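Local coordinates for protein ERPC (PDB 4BXM) that is an outer surface lipoprotein of the Lyme disease spirochaete that probably binds the complement regulator factor H and so helps the bacterium resist complement, at residues 18-24 against 151-157; 34-38 against 143-147; 67-71 against 98-102; 91-97 against 110-116. One frame throughout, in Å; residues are numbered along the deposited sequence.

Interaction 1 of 4, residues 18-24 against 151-157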
loop_
_atom_site.group_PDB
_atom_site.type_symbol
_atom_site.label_atom_id
_atom_site.label_comp_id
_atom_site.label_asym_id
_atom_site.label_seq_id
_atom_site.Cartn_x
_atom_site.Cartn_y
_atom_site.Cartn_z
ATOM N N GLU A 18 12.078 1.510 -14.776
ATOM C CA GLU A 18 12.474 2.943 -15.049
ATOM C C GLU A 18 12.135 3.956 -14.002
ATOM O O GLU A 18 12.715 5.065 -13.964
ATOM C CB GLU A 18 11.803 3.428 -16.324
ATOM C CG GLU A 18 12.187 2.548 -17.472
ATOM C CD GLU A 18 13.629 2.798 -17.944
ATOM O OE1 GLU A 18 14.154 3.948 -17.820
ATOM O OE2 GLU A 18 14.227 1.843 -18.478
ATOM N N PHE A 19 11.202 3.608 -13.124
ATOM C CA PHE A 19 10.723 4.545 -12.137
ATOM C C PHE A 19 11.700 4.610 -10.983
ATOM O O PHE A 19 12.544 3.708 -10.745
ATOM C CB PHE A 19 9.254 4.213 -11.689
ATOM C CG PHE A 19 9.140 3.230 -10.527
ATOM C CD1 PHE A 19 9.159 3.675 -9.235
ATOM C CD2 PHE A 19 9.014 1.841 -10.761
ATOM C CE1 PHE A 19 9.050 2.787 -8.167
ATOM C CE2 PHE A 19 8.904 0.947 -9.718
ATOM C CZ PHE A 19 8.918 1.410 -8.406
ATOM N N SER A 20 11.580 5.696 -10.270
ATOM C CA SER A 20 12.465 6.046 -9.216
ATOM C C SER A 20 11.642 6.135 -7.967
ATOM O O SER A 20 11.811 5.312 -7.046
ATOM C CB SER A 20 13.126 7.384 -9.524
ATOM O OG SER A 20 14.116 7.578 -8.573
ATOM N N GLU A 21 10.775 7.157 -7.898
ATOM C CA GLU A 21 9.892 7.329 -6.751
ATOM C C GLU A 21 8.632 8.102 -7.144
ATOM O O GLU A 21 8.755 9.072 -7.866
ATOM C CB GLU A 21 10.604 8.093 -5.647
ATOM C CG GLU A 21 9.847 8.105 -4.340
ATOM C CD GLU A 21 10.517 8.834 -3.196
ATOM O OE1 GLU A 21 10.543 10.043 -3.185
ATOM O OE2 GLU A 21 10.927 8.203 -2.229
ATOM N N PHE A 22 7.445 7.695 -6.689
ATOM C CA PHE A 22 6.192 8.401 -7.053
ATOM C C PHE A 22 5.230 8.261 -5.873
ATOM O O PHE A 22 5.441 7.437 -4.947
ATOM C CB PHE A 22 5.649 7.891 -8.386
ATOM C CG PHE A 22 5.151 6.460 -8.338
ATOM C CD1 PHE A 22 3.880 6.168 -7.787
ATOM C CD2 PHE A 22 5.937 5.425 -8.751
ATOM C CE1 PHE A 22 3.445 4.832 -7.701
ATOM C CE2 PHE A 22 5.485 4.102 -8.697
ATOM C CZ PHE A 22 4.240 3.806 -8.152
ATOM N N THR A 23 4.188 9.055 -5.901
ATOM C CA THR A 23 3.310 9.218 -4.781
ATOM C C THR A 23 1.920 9.046 -5.332
ATOM O O THR A 23 1.591 9.585 -6.421
ATOM C CB THR A 23 3.547 10.581 -4.097
ATOM O OG1 THR A 23 4.835 10.560 -3.484
ATOM C CG2 THR A 23 2.557 10.841 -3.010
ATOM N N VAL A 24 1.124 8.228 -4.640
ATOM C CA VAL A 24 -0.282 8.062 -5.007
ATOM C C VAL A 24 -1.098 8.151 -3.767
ATOM O O VAL A 24 -0.629 7.822 -2.683
ATOM C CB VAL A 24 -0.605 6.732 -5.792
ATOM C CG1 VAL A 24 0.020 6.736 -7.170
ATOM C CG2 VAL A 24 -0.257 5.440 -4.995
ATOM N N ASP A 151 -3.531 5.998 -11.750
ATOM C CA ASP A 151 -2.348 6.517 -11.023
ATOM C C ASP A 151 -1.172 5.553 -11.006
ATOM O O ASP A 151 -0.040 5.991 -11.182
ATOM C CB ASP A 151 -2.673 6.852 -9.579
ATOM C CG ASP A 151 -3.476 8.110 -9.434
ATOM O OD1 ASP A 151 -3.447 8.890 -10.421
ATOM O OD2 ASP A 151 -4.114 8.301 -8.330
ATOM N N LEU A 152 -1.457 4.254 -10.779
ATOM C CA LEU A 152 -0.440 3.207 -10.738
ATOM C C LEU A 152 0.093 2.897 -12.124
ATOM O O LEU A 152 1.303 2.807 -12.325
ATOM C CB LEU A 152 -1.017 1.927 -10.069
ATOM C CG LEU A 152 -1.268 2.018 -8.559
ATOM C CD1 LEU A 152 -2.199 0.920 -8.039
ATOM C CD2 LEU A 152 0.069 1.963 -7.812
ATOM N N LYS A 153 -0.805 2.708 -13.085
ATOM C CA LYS A 153 -0.429 2.405 -14.469
ATOM C C LYS A 153 0.492 3.480 -15.074
ATOM O O LYS A 153 1.450 3.143 -15.751
ATOM C CB LYS A 153 -1.648 2.291 -15.391
ATOM C CG LYS A 153 -2.443 1.010 -15.250
ATOM C CD LYS A 153 -3.330 0.790 -16.492
ATOM C CE LYS A 153 -3.062 -0.538 -17.202
ATOM N NZ LYS A 153 -4.120 -0.956 -18.215
ATOM N N LYS A 154 0.185 4.742 -14.846
ATOM C CA LYS A 154 1.021 5.777 -15.368
ATOM C C LYS A 154 2.421 5.843 -14.759
ATOM O O LYS A 154 3.312 6.261 -15.402
ATOM C CB LYS A 154 0.324 7.129 -15.360
ATOM C CG LYS A 154 0.093 7.815 -14.042
ATOM C CD LYS A 154 -0.406 9.229 -14.345
ATOM C CE LYS A 154 -0.973 9.956 -13.120
ATOM N NZ LYS A 154 0.102 10.759 -12.446
ATOM N N ASN A 155 2.621 5.385 -13.542
ATOM C CA ASN A 155 3.917 5.477 -12.887
ATOM C C ASN A 155 4.703 4.226 -12.996
ATOM O O ASN A 155 5.923 4.242 -12.907
ATOM C CB ASN A 155 3.706 5.786 -11.435
ATOM C CG ASN A 155 3.385 7.213 -11.224
ATOM O OD1 ASN A 155 4.264 8.051 -11.473
ATOM N ND2 ASN A 155 2.189 7.529 -10.696
ATOM N N LEU A 156 4.016 3.122 -13.194
ATOM C CA LEU A 156 4.670 1.831 -13.248
ATOM C C LEU A 156 4.687 1.349 -14.714
ATOM O O LEU A 156 5.194 0.290 -14.966
ATOM C CB LEU A 156 3.948 0.803 -12.326
ATOM C CG LEU A 156 3.825 1.028 -10.803
ATOM C CD1 LEU A 156 2.788 0.155 -10.060
ATOM C CD2 LEU A 156 5.206 0.857 -10.181
ATOM N N LYS A 157 4.174 2.169 -15.656
ATOM C CA LYS A 157 3.849 1.799 -17.069
ATOM C C LYS A 157 3.625 0.309 -17.312
ATOM O O LYS A 157 2.521 -0.188 -17.100
ATOM C CB LYS A 157 4.856 2.372 -18.081
ATOM C CG LYS A 157 6.303 2.189 -17.687
ATOM C CD LYS A 157 6.759 3.313 -16.781
ATOM C CE LYS A 157 7.661 2.827 -15.649
ATOM N NZ LYS A 157 7.933 3.993 -14.771
HETATM O O HOH W 1 1.663 10.546 -9.714
#
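Phe22 and Val24 of strand 21-24 lie over helix 151-156, whose axis runs antiparallel to the strand at 173° and passes 9.3 Å from it. In the sheet, strand 35-45 pairs with this strand, through backbone bonds of Phe22 with Val43 and of Val24 with Leu41. The centre of the contact is a flat stack. The Asn155 amide and the Phe22 ring are nearly parallel, 3° apart. Asn155 CB sits over the middle of the ring, 3.4 Å from its centroid, as a CH-pi contact. The amide continues across the CG side of the same face. Phe22 CG stands between the backbone N and the carbonyl carbon (chi1 68°), which carries the ring over Asn155. The amide is held by its own helix: Asn155 ND2 donates to Asp151 O at 2.8 Å. Water 1 accepts from Asn155 ND2 and Lys154 NZ and reaches Thr23 O weakly. Leu156 CD2 packs against both rings. It lies over a face of Phe19, 3.7 Å from Phe19 CE2, and at the edge of Phe22, 3.6 Å from Phe22 CE2. Val24 CG1 packs on Asp151 CB at 3.6 Å. Met86 and Ile83 of helix 79-88 also touch Leu156. The C-terminal helix is attached to the first strand mainly by apolar and ring packing, with one amide, held by Asp151 O and water 1, stacked in the middle.

Interaction 2 of 4, residues 34-38 against 143-147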
loop_
_atom_site.group_PDB
_atom_site.type_symbol
_atom_site.label_atom_id
_atom_site.label_comp_id
_atom_site.label_asym_id
_atom_site.label_seq_id
_atom_site.Cartn_x
_atom_site.Cartn_y
_atom_site.Cartn_z
ATOM N N ASN A 34 -16.880 3.629 5.873
ATOM C CA ASN A 34 -16.892 3.733 4.453
ATOM C C ASN A 34 -15.576 3.355 3.836
ATOM O O ASN A 34 -14.738 2.873 4.489
ATOM C CB ASN A 34 -17.276 5.178 4.107
ATOM C CG ASN A 34 -16.639 6.208 5.041
ATOM O OD1 ASN A 34 -16.207 5.880 6.145
ATOM N ND2 ASN A 34 -16.566 7.446 4.586
ATOM N N TRP A 35 -15.424 3.603 2.556
ATOM C CA TRP A 35 -14.147 3.855 2.000
ATOM C C TRP A 35 -13.843 5.286 2.420
ATOM O O TRP A 35 -14.653 6.151 2.255
ATOM C CB TRP A 35 -14.151 3.715 0.491
ATOM C CG TRP A 35 -13.978 2.339 -0.053
ATOM C CD1 TRP A 35 -14.905 1.630 -0.675
ATOM C CD2 TRP A 35 -12.796 1.538 -0.076
ATOM N NE1 TRP A 35 -14.418 0.448 -1.077
ATOM C CE2 TRP A 35 -13.115 0.358 -0.723
ATOM C CE3 TRP A 35 -11.509 1.695 0.414
ATOM C CZ2 TRP A 35 -12.228 -0.654 -0.895
ATOM C CZ3 TRP A 35 -10.637 0.704 0.231
ATOM C CH2 TRP A 35 -10.991 -0.466 -0.419
ATOM N N ALA A 36 -12.693 5.518 2.996
ATOM C CA ALA A 36 -12.224 6.874 3.364
ATOM C C ALA A 36 -10.885 7.150 2.665
ATOM O O ALA A 36 -10.124 6.200 2.390
ATOM C CB ALA A 36 -12.030 6.960 4.865
ATOM N N ASP A 37 -10.584 8.421 2.374
ATOM C CA ASP A 37 -9.276 8.791 1.832
ATOM C C ASP A 37 -8.350 8.644 3.039
ATOM O O ASP A 37 -8.680 9.181 4.094
ATOM C CB ASP A 37 -9.251 10.247 1.405
ATOM C CG ASP A 37 -10.241 10.551 0.357
ATOM O OD1 ASP A 37 -10.453 9.719 -0.556
ATOM O OD2 ASP A 37 -10.827 11.650 0.442
ATOM N N LEU A 38 -7.238 7.913 2.941
ATOM C CA LEU A 38 -6.334 7.818 4.105
ATOM C C LEU A 38 -5.137 8.780 4.064
ATOM O O LEU A 38 -4.839 9.492 5.043
ATOM C CB LEU A 38 -5.868 6.380 4.313
ATOM C CG LEU A 38 -4.895 6.163 5.484
ATOM C CD1 LEU A 38 -5.523 6.525 6.824
ATOM C CD2 LEU A 38 -4.316 4.748 5.494
ATOM N N VAL A 143 -8.309 -4.885 7.362
ATOM C CA VAL A 143 -8.352 -3.621 6.621
ATOM C C VAL A 143 -8.259 -3.881 5.116
ATOM O O VAL A 143 -7.629 -4.857 4.628
ATOM C CB VAL A 143 -7.170 -2.755 7.146
ATOM C CG1 VAL A 143 -5.912 -3.210 6.420
ATOM C CG2 VAL A 143 -7.355 -1.259 6.968
ATOM N N GLU A 144 -8.880 -3.034 4.337
ATOM C CA GLU A 144 -8.783 -3.167 2.904
ATOM C C GLU A 144 -8.318 -1.832 2.346
ATOM O O GLU A 144 -8.682 -0.778 2.872
ATOM C CB GLU A 144 -10.121 -3.573 2.315
ATOM C CG GLU A 144 -10.051 -4.011 0.849
ATOM C CD GLU A 144 -11.418 -4.213 0.209
ATOM O OE1 GLU A 144 -12.385 -4.395 0.988
ATOM O OE2 GLU A 144 -11.532 -4.206 -1.060
ATOM N N TYR A 145 -7.531 -1.858 1.283
ATOM C CA TYR A 145 -6.943 -0.640 0.784
ATOM C C TYR A 145 -7.346 -0.509 -0.662
ATOM O O TYR A 145 -7.522 -1.499 -1.332
ATOM C CB TYR A 145 -5.386 -0.586 0.912
ATOM C CG TYR A 145 -4.908 -0.439 2.321
ATOM C CD1 TYR A 145 -4.805 0.810 2.905
ATOM C CD2 TYR A 145 -4.547 -1.529 3.071
ATOM C CE1 TYR A 145 -4.410 0.958 4.223
ATOM C CE2 TYR A 145 -4.087 -1.383 4.351
ATOM C CZ TYR A 145 -4.012 -0.136 4.933
ATOM O OH TYR A 145 -3.637 0.068 6.252
ATOM N N ALA A 146 -7.418 0.735 -1.145
ATOM C CA ALA A 146 -7.606 1.002 -2.585
ATOM C C ALA A 146 -6.837 2.201 -3.091
ATOM O O ALA A 146 -6.608 3.213 -2.380
ATOM C CB ALA A 146 -9.089 1.139 -2.922
ATOM N N ILE A 147 -6.415 2.059 -4.330
ATOM C CA ILE A 147 -5.586 3.063 -4.996
ATOM C C ILE A 147 -6.061 3.176 -6.426
ATOM O O ILE A 147 -6.204 2.179 -7.120
ATOM C CB ILE A 147 -4.080 2.653 -5.091
ATOM C CG1 ILE A 147 -3.457 2.625 -3.714
ATOM C CG2 ILE A 147 -3.363 3.643 -5.978
ATOM C CD1 ILE A 147 -2.199 1.792 -3.536
#
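Trp35 reaches across strand 21-29 to Glu144 and Ala146, within the antiparallel sheet of this outer surface protein E family member. Strand 21-29 separates strands 35-45 and 142-148 in the sheet. The two short strand segments are inclined at 67° and their axes pass 8.6 Å apart, so the contact is made by side chains reaching across, the indole onto the other strand's backbone. Trp35 CG is anti to the carbonyl carbon (chi1 -84°), and the six-membered part of the indole leads toward the backbone of residues 144-146. The Tyr145 backbone meets the indole at its edge, near the ring plane. Trp35 CH2 touches Ala146 CB at 3.5 Å. The Glu144 side chain is extended and passes by the same end of the indole, with ring and carboxylate planes 70° apart. Its OE2 is 3.6 Å from Trp35 CZ2. Lys29 of the intervening strand also touches Trp35 and makes a long, weak ion pair with Glu144 OE1. Tyr145 points from the other side of its strand. Its ring meets Phe71 edge-to-face, and its hydroxyl is hydrogen-bonded to Glu103 OE1. Leu38 approaches this ring at the edge, in its plane, with Leu38 CD2 4.0 Å from Tyr145 CE1.

Interaction 3 of 4, residues 67-71 against 98-102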
loop_
_atom_site.group_PDB
_atom_site.type_symbol
_atom_site.label_atom_id
_atom_site.label_comp_id
_atom_site.label_asym_id
_atom_site.label_seq_id
_atom_site.Cartn_x
_atom_site.Cartn_y
_atom_site.Cartn_z
ATOM N N TYR A 67 1.772 11.280 10.338
ATOM C CA TYR A 67 2.222 9.906 10.403
ATOM C C TYR A 67 2.983 9.605 9.118
ATOM O O TYR A 67 2.443 9.775 8.003
ATOM C CB TYR A 67 1.031 8.927 10.644
ATOM C CG TYR A 67 1.444 7.428 10.539
ATOM C CD1 TYR A 67 1.652 6.829 9.284
ATOM C CD2 TYR A 67 1.638 6.631 11.686
ATOM C CE1 TYR A 67 2.011 5.514 9.149
ATOM C CE2 TYR A 67 2.035 5.304 11.559
ATOM C CZ TYR A 67 2.234 4.765 10.285
ATOM O OH TYR A 67 2.598 3.482 10.108
ATOM N N THR A 68 4.236 9.195 9.295
ATOM C CA THR A 68 5.109 8.773 8.196
ATOM C C THR A 68 5.924 7.515 8.564
ATOM O O THR A 68 6.703 7.566 9.491
ATOM C CB THR A 68 6.120 9.879 7.819
ATOM O OG1 THR A 68 5.437 10.986 7.287
ATOM C CG2 THR A 68 7.100 9.397 6.703
ATOM N N ALA A 69 5.793 6.438 7.796
ATOM C CA ALA A 69 6.477 5.178 8.083
ATOM C C ALA A 69 6.407 4.255 6.887
ATOM O O ALA A 69 5.517 4.389 6.047
ATOM C CB ALA A 69 5.919 4.489 9.328
ATOM N N THR A 70 7.396 3.369 6.777
ATOM C CA THR A 70 7.313 2.210 5.918
ATOM C C THR A 70 5.952 1.543 6.080
ATOM O O THR A 70 5.487 1.356 7.192
ATOM C CB THR A 70 8.400 1.181 6.259
ATOM O OG1 THR A 70 9.619 1.882 6.274
ATOM C CG2 THR A 70 8.558 0.154 5.105
ATOM N N PHE A 71 5.342 1.250 4.948
ATOM C CA PHE A 71 4.091 0.551 4.845
ATOM C C PHE A 71 4.363 -0.927 4.559
ATOM O O PHE A 71 3.920 -1.770 5.277
ATOM C CB PHE A 71 3.278 1.171 3.710
ATOM C CG PHE A 71 1.860 0.689 3.601
ATOM C CD1 PHE A 71 0.915 1.010 4.575
ATOM C CD2 PHE A 71 1.424 0.085 2.455
ATOM C CE1 PHE A 71 -0.427 0.609 4.465
ATOM C CE2 PHE A 71 0.075 -0.297 2.287
ATOM C CZ PHE A 71 -0.836 -0.079 3.331
ATOM N N TYR A 98 4.053 -3.591 7.534
ATOM C CA TYR A 98 3.556 -2.970 8.760
ATOM C C TYR A 98 2.137 -2.491 8.667
ATOM O O TYR A 98 1.379 -2.525 9.637
ATOM C CB TYR A 98 4.375 -1.763 9.085
ATOM C CG TYR A 98 5.751 -2.114 9.424
ATOM C CD1 TYR A 98 6.075 -2.541 10.697
ATOM C CD2 TYR A 98 6.774 -2.029 8.448
ATOM C CE1 TYR A 98 7.367 -2.893 11.019
ATOM C CE2 TYR A 98 8.049 -2.391 8.753
ATOM C CZ TYR A 98 8.338 -2.795 10.055
ATOM O OH TYR A 98 9.596 -3.114 10.382
ATOM N N GLY A 99 1.760 -1.914 7.525
ATOM C CA GLY A 99 0.432 -1.405 7.414
ATOM C C GLY A 99 0.287 -0.136 8.213
ATOM O O GLY A 99 1.298 0.483 8.603
ATOM N N TYR A 100 -0.963 0.257 8.450
ATOM C CA TYR A 100 -1.250 1.485 9.269
ATOM C C TYR A 100 -1.582 1.141 10.741
ATOM O O TYR A 100 -1.626 -0.051 11.127
ATOM C CB TYR A 100 -2.353 2.341 8.556
ATOM C CG TYR A 100 -2.663 3.705 9.170
ATOM C CD1 TYR A 100 -1.686 4.634 9.387
ATOM C CD2 TYR A 100 -3.966 4.026 9.571
ATOM C CE1 TYR A 100 -1.959 5.867 10.017
ATOM C CE2 TYR A 100 -4.267 5.249 10.187
ATOM C CZ TYR A 100 -3.258 6.169 10.423
ATOM O OH TYR A 100 -3.532 7.382 11.033
ATOM N N LYS A 101 -1.789 2.170 11.577
ATOM C CA LYS A 101 -1.715 2.039 13.058
ATOM C C LYS A 101 -2.768 1.112 13.655
ATOM O O LYS A 101 -2.549 0.581 14.722
ATOM C CB LYS A 101 -1.773 3.428 13.753
ATOM C CG LYS A 101 -3.050 4.229 13.431
ATOM C CD LYS A 101 -3.340 5.384 14.411
ATOM C CE LYS A 101 -4.656 6.138 14.127
ATOM N NZ LYS A 101 -5.870 5.321 13.832
ATOM N N ASP A 102 -3.876 0.895 12.957
ATOM C CA ASP A 102 -4.927 -0.008 13.422
ATOM C C ASP A 102 -4.586 -1.476 13.237
ATOM O O ASP A 102 -5.317 -2.340 13.697
ATOM C CB ASP A 102 -6.187 0.188 12.557
ATOM C CG ASP A 102 -6.874 1.496 12.815
ATOM O OD1 ASP A 102 -6.727 2.031 13.944
ATOM O OD2 ASP A 102 -7.595 1.941 11.889
HETATM O O HOH W 2 3.008 2.407 7.794
#
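Tyr67 and Tyr100 form a T-shaped pair, with the edge of Tyr100 directed at a face of Tyr67. Their planes are 86° apart and the ring centroids 5.0 Å. Both side chains leave their backbones in the same way, with CG opposite the amide nitrogen (chi1 173° for Tyr67 and -174° for Tyr100). The two side chains run alongside each other, pointing opposite ways. Tyr100 CE1 lies 3.8 Å from Tyr67 CG. On another side of Tyr100, Lys101 CG covers a ring face. The Tyr67 hydroxyl does not bond directly to the loop. It donates to water 2 at the ring edge, 2.6 Å from Tyr67 OH, and this water donates to Thr70 O and Gly99 O. At the far end of the strand segment, Phe71 O accepts two backbone bonds. Tyr98 N lies 2.9 Å from Phe71 O, tilted from the carbonyl plane, and Gly99 N lies 3.1 Å from Phe71 O, on a lone pair. Gly99 has a positive phi, a conformation that favours glycine. Its CA packs 3.7 Å from Phe71 CE1. One water thus satisfies the Tyr67 hydroxyl and two backbone carbonyls, tying ring, strand and loop together.

Interaction 4 of 4, residues 91-97 against 110-116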
loop_
_atom_site.group_PDB
_atom_site.type_symbol
_atom_site.label_atom_id
_atom_site.label_comp_id
_atom_site.label_asym_id
_atom_site.label_seq_id
_atom_site.Cartn_x
_atom_site.Cartn_y
_atom_site.Cartn_z
ATOM N N SER A 91 -0.685 -11.094 -7.558
ATOM C CA SER A 91 -0.224 -11.269 -6.186
ATOM C C SER A 91 1.304 -11.029 -6.137
ATOM O O SER A 91 2.011 -11.159 -7.132
ATOM C CB SER A 91 -0.627 -12.664 -5.622
ATOM O OG SER A 91 0.110 -13.641 -6.341
ATOM N N PHE A 92 1.776 -10.593 -4.981
ATOM C CA PHE A 92 3.224 -10.502 -4.727
ATOM C C PHE A 92 3.456 -10.743 -3.247
ATOM O O PHE A 92 2.570 -10.530 -2.380
ATOM C CB PHE A 92 3.840 -9.149 -5.203
ATOM C CG PHE A 92 3.213 -7.974 -4.544
ATOM C CD1 PHE A 92 1.994 -7.487 -4.990
ATOM C CD2 PHE A 92 3.774 -7.425 -3.395
ATOM C CE1 PHE A 92 1.404 -6.419 -4.360
ATOM C CE2 PHE A 92 3.150 -6.394 -2.727
ATOM C CZ PHE A 92 1.972 -5.881 -3.228
ATOM N N LYS A 93 4.671 -11.166 -2.953
ATOM C CA LYS A 93 5.139 -11.323 -1.577
ATOM C C LYS A 93 5.946 -10.117 -1.080
ATOM O O LYS A 93 6.971 -9.778 -1.647
ATOM C CB LYS A 93 5.959 -12.618 -1.463
ATOM C CG LYS A 93 5.898 -13.239 -0.064
ATOM C CD LYS A 93 6.944 -14.348 0.085
ATOM C CE LYS A 93 8.327 -13.735 0.355
ATOM N NZ LYS A 93 9.454 -14.672 0.041
ATOM N N THR A 94 5.533 -9.546 0.040
ATOM C CA THR A 94 6.352 -8.592 0.748
ATOM C C THR A 94 7.413 -9.279 1.614
ATOM O O THR A 94 7.204 -10.415 2.055
ATOM C CB THR A 94 5.431 -7.715 1.587
ATOM O OG1 THR A 94 4.649 -8.484 2.537
ATOM C CG2 THR A 94 4.450 -7.044 0.622
ATOM N N SER A 95 8.526 -8.600 1.886
ATOM C CA SER A 95 9.549 -9.079 2.825
ATOM C C SER A 95 9.102 -8.614 4.183
ATOM O O SER A 95 9.085 -9.354 5.193
ATOM C CB SER A 95 10.912 -8.481 2.451
ATOM O OG SER A 95 10.713 -7.106 2.106
ATOM N N LEU A 96 8.497 -7.459 4.189
ATOM C CA LEU A 96 8.056 -6.882 5.429
ATOM C C LEU A 96 6.840 -6.021 5.263
ATOM O O LEU A 96 6.786 -5.250 4.333
ATOM C CB LEU A 96 9.242 -6.062 5.943
ATOM C CG LEU A 96 9.178 -5.643 7.355
ATOM C CD1 LEU A 96 9.302 -6.871 8.268
ATOM C CD2 LEU A 96 10.326 -4.651 7.540
ATOM N N TYR A 97 5.821 -6.202 6.124
ATOM C CA TYR A 97 4.595 -5.448 6.056
ATOM C C TYR A 97 4.265 -4.909 7.442
ATOM O O TYR A 97 4.186 -5.701 8.411
ATOM C CB TYR A 97 3.471 -6.354 5.531
ATOM C CG TYR A 97 2.154 -5.653 5.453
ATOM C CD1 TYR A 97 1.363 -5.471 6.582
ATOM C CD2 TYR A 97 1.675 -5.132 4.236
ATOM C CE1 TYR A 97 0.172 -4.757 6.537
ATOM C CE2 TYR A 97 0.510 -4.390 4.187
ATOM C CZ TYR A 97 -0.269 -4.224 5.335
ATOM O OH TYR A 97 -1.496 -3.561 5.250
ATOM N N ILE A 110 4.996 -7.926 9.941
ATOM C CA ILE A 110 4.830 -9.360 9.563
ATOM C C ILE A 110 5.732 -9.559 8.338
ATOM O O ILE A 110 5.817 -8.680 7.497
ATOM C CB ILE A 110 3.346 -9.753 9.399
ATOM C CG1 ILE A 110 3.175 -11.249 9.032
ATOM C CG2 ILE A 110 2.569 -8.865 8.406
ATOM C CD1 ILE A 110 1.729 -11.648 9.048
ATOM N N GLN A 111 6.504 -10.637 8.304
ATOM C CA GLN A 111 7.402 -10.960 7.205
ATOM C C GLN A 111 6.727 -11.952 6.245
ATOM O O GLN A 111 5.956 -12.774 6.683
ATOM C CB GLN A 111 8.686 -11.662 7.719
ATOM C CG GLN A 111 9.825 -10.728 7.816
ATOM C CD GLN A 111 11.020 -11.156 8.657
ATOM O OE1 GLN A 111 11.273 -12.302 8.947
ATOM N NE2 GLN A 111 11.790 -10.147 9.029
ATOM N N ASN A 112 7.155 -11.935 4.985
ATOM C CA ASN A 112 6.667 -12.830 3.992
ATOM C C ASN A 112 5.165 -12.784 3.748
ATOM O O ASN A 112 4.618 -13.756 3.356
ATOM C CB ASN A 112 7.085 -14.284 4.376
ATOM C CG ASN A 112 8.564 -14.378 4.653
ATOM O OD1 ASN A 112 8.994 -14.847 5.721
ATOM N ND2 ASN A 112 9.346 -13.858 3.752
ATOM N N LYS A 113 4.484 -11.684 3.993
ATOM C CA LYS A 113 2.987 -11.678 3.784
ATOM C C LYS A 113 2.694 -11.429 2.296
ATOM O O LYS A 113 3.266 -10.528 1.665
ATOM C CB LYS A 113 2.358 -10.625 4.592
ATOM C CG LYS A 113 0.912 -10.286 4.279
ATOM C CD LYS A 113 0.502 -9.112 5.158
ATOM C CE LYS A 113 -0.941 -8.677 4.924
ATOM N NZ LYS A 113 -1.786 -9.886 5.031
ATOM N N GLU A 114 1.850 -12.243 1.751
ATOM C CA GLU A 114 1.445 -12.249 0.385
ATOM C C GLU A 114 0.339 -11.195 0.282
ATOM O O GLU A 114 -0.578 -11.181 1.067
ATOM C CB GLU A 114 0.910 -13.663 0.035
ATOM C CG GLU A 114 0.749 -13.996 -1.482
ATOM C CD GLU A 114 2.081 -13.984 -2.296
ATOM O OE1 GLU A 114 3.189 -14.269 -1.725
ATOM O OE2 GLU A 114 2.055 -13.671 -3.536
ATOM N N ILE A 115 0.448 -10.334 -0.700
ATOM C CA ILE A 115 -0.603 -9.341 -1.030
ATOM C C ILE A 115 -1.328 -9.753 -2.306
ATOM O O ILE A 115 -0.699 -9.951 -3.340
ATOM C CB ILE A 115 0.010 -7.946 -1.214
ATOM C CG1 ILE A 115 0.710 -7.474 0.043
ATOM C CG2 ILE A 115 -1.026 -6.890 -1.569
ATOM C CD1 ILE A 115 -0.136 -7.457 1.262
ATOM N N ILE A 116 -2.654 -9.867 -2.225
ATOM C CA ILE A 116 -3.487 -10.208 -3.355
ATOM C C ILE A 116 -4.240 -8.970 -3.824
ATOM O O ILE A 116 -4.873 -8.325 -3.044
ATOM C CB ILE A 116 -4.419 -11.390 -3.037
ATOM C CG1 ILE A 116 -3.529 -12.665 -2.928
ATOM C CG2 ILE A 116 -5.388 -11.601 -4.182
ATOM C CD1 ILE A 116 -4.306 -13.895 -2.505
HETATM O O HOH W 3 5.779 -9.319 4.754
#
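Lys113 O takes two bonds from one residue, Thr94, where the pairing of the two segments is interrupted. Thr94 OG1 donates to Lys113 O at 2.6 Å, in the carbonyl plane and on a lone pair, and Thr94 N gives a second bond to that oxygen. The hydroxyl is placed for this by its position between the backbone N and the carbonyl carbon (chi1 59°). Water 3 donates to Thr94 OG1 and Ile110 O and accepts from Lys113 N. Hydrogen-bonded antiparallel pairs lie on both sides. Phe92 and Ile115 are one, with Ile115 N 2.7 Å from Phe92 O. Tyr97 and Ile110 form another. On the face carrying Phe92 and Tyr97, Ile115 CB lies over the Phe92 ring, 3.8 Å from its centroid. Lys113 CD lies over the Tyr97 ring, 4.2 Å from its centroid. The Tyr97 hydroxyl is hydrogen-bonded to Glu103. Phe82 of helix 79-88 meets Phe92 edge-to-face. Ser95 and Leu96 both face Ser73, a classic beta bulge in the pairing with strand 67-74. The interrupted antiparallel pairing joins 90-93 and 114-122 to 96-97 and 110-111, the two ends of the sheet order, consistent with a closed, barrel-like sheet.

How the interactions relate
All four contacts reach the same antiparallel sheet. Interactions 3 and 4 are nested inside the chain loop closed by interaction 2, which is itself inside that of interaction 1. Interactions 3 and 4 cross, since their segments alternate along the chain. The centres of interactions 2 and 3 are about 14 Å apart, and those of 1 and 3 about 20 Å, on opposite sides of the chain's centre. Strand 21-29, neighbour of 35-45 and 142-148, links interactions 1 and 2, where Ile147 packs on Val24 and Leu152. Neighbouring strands 67-74 and 96-97 link interactions 3 and 4. Inside the fold Tyr145 meets Phe71 and Tyr97, which also touch each other, so interactions 2, 3 and 4 share one core.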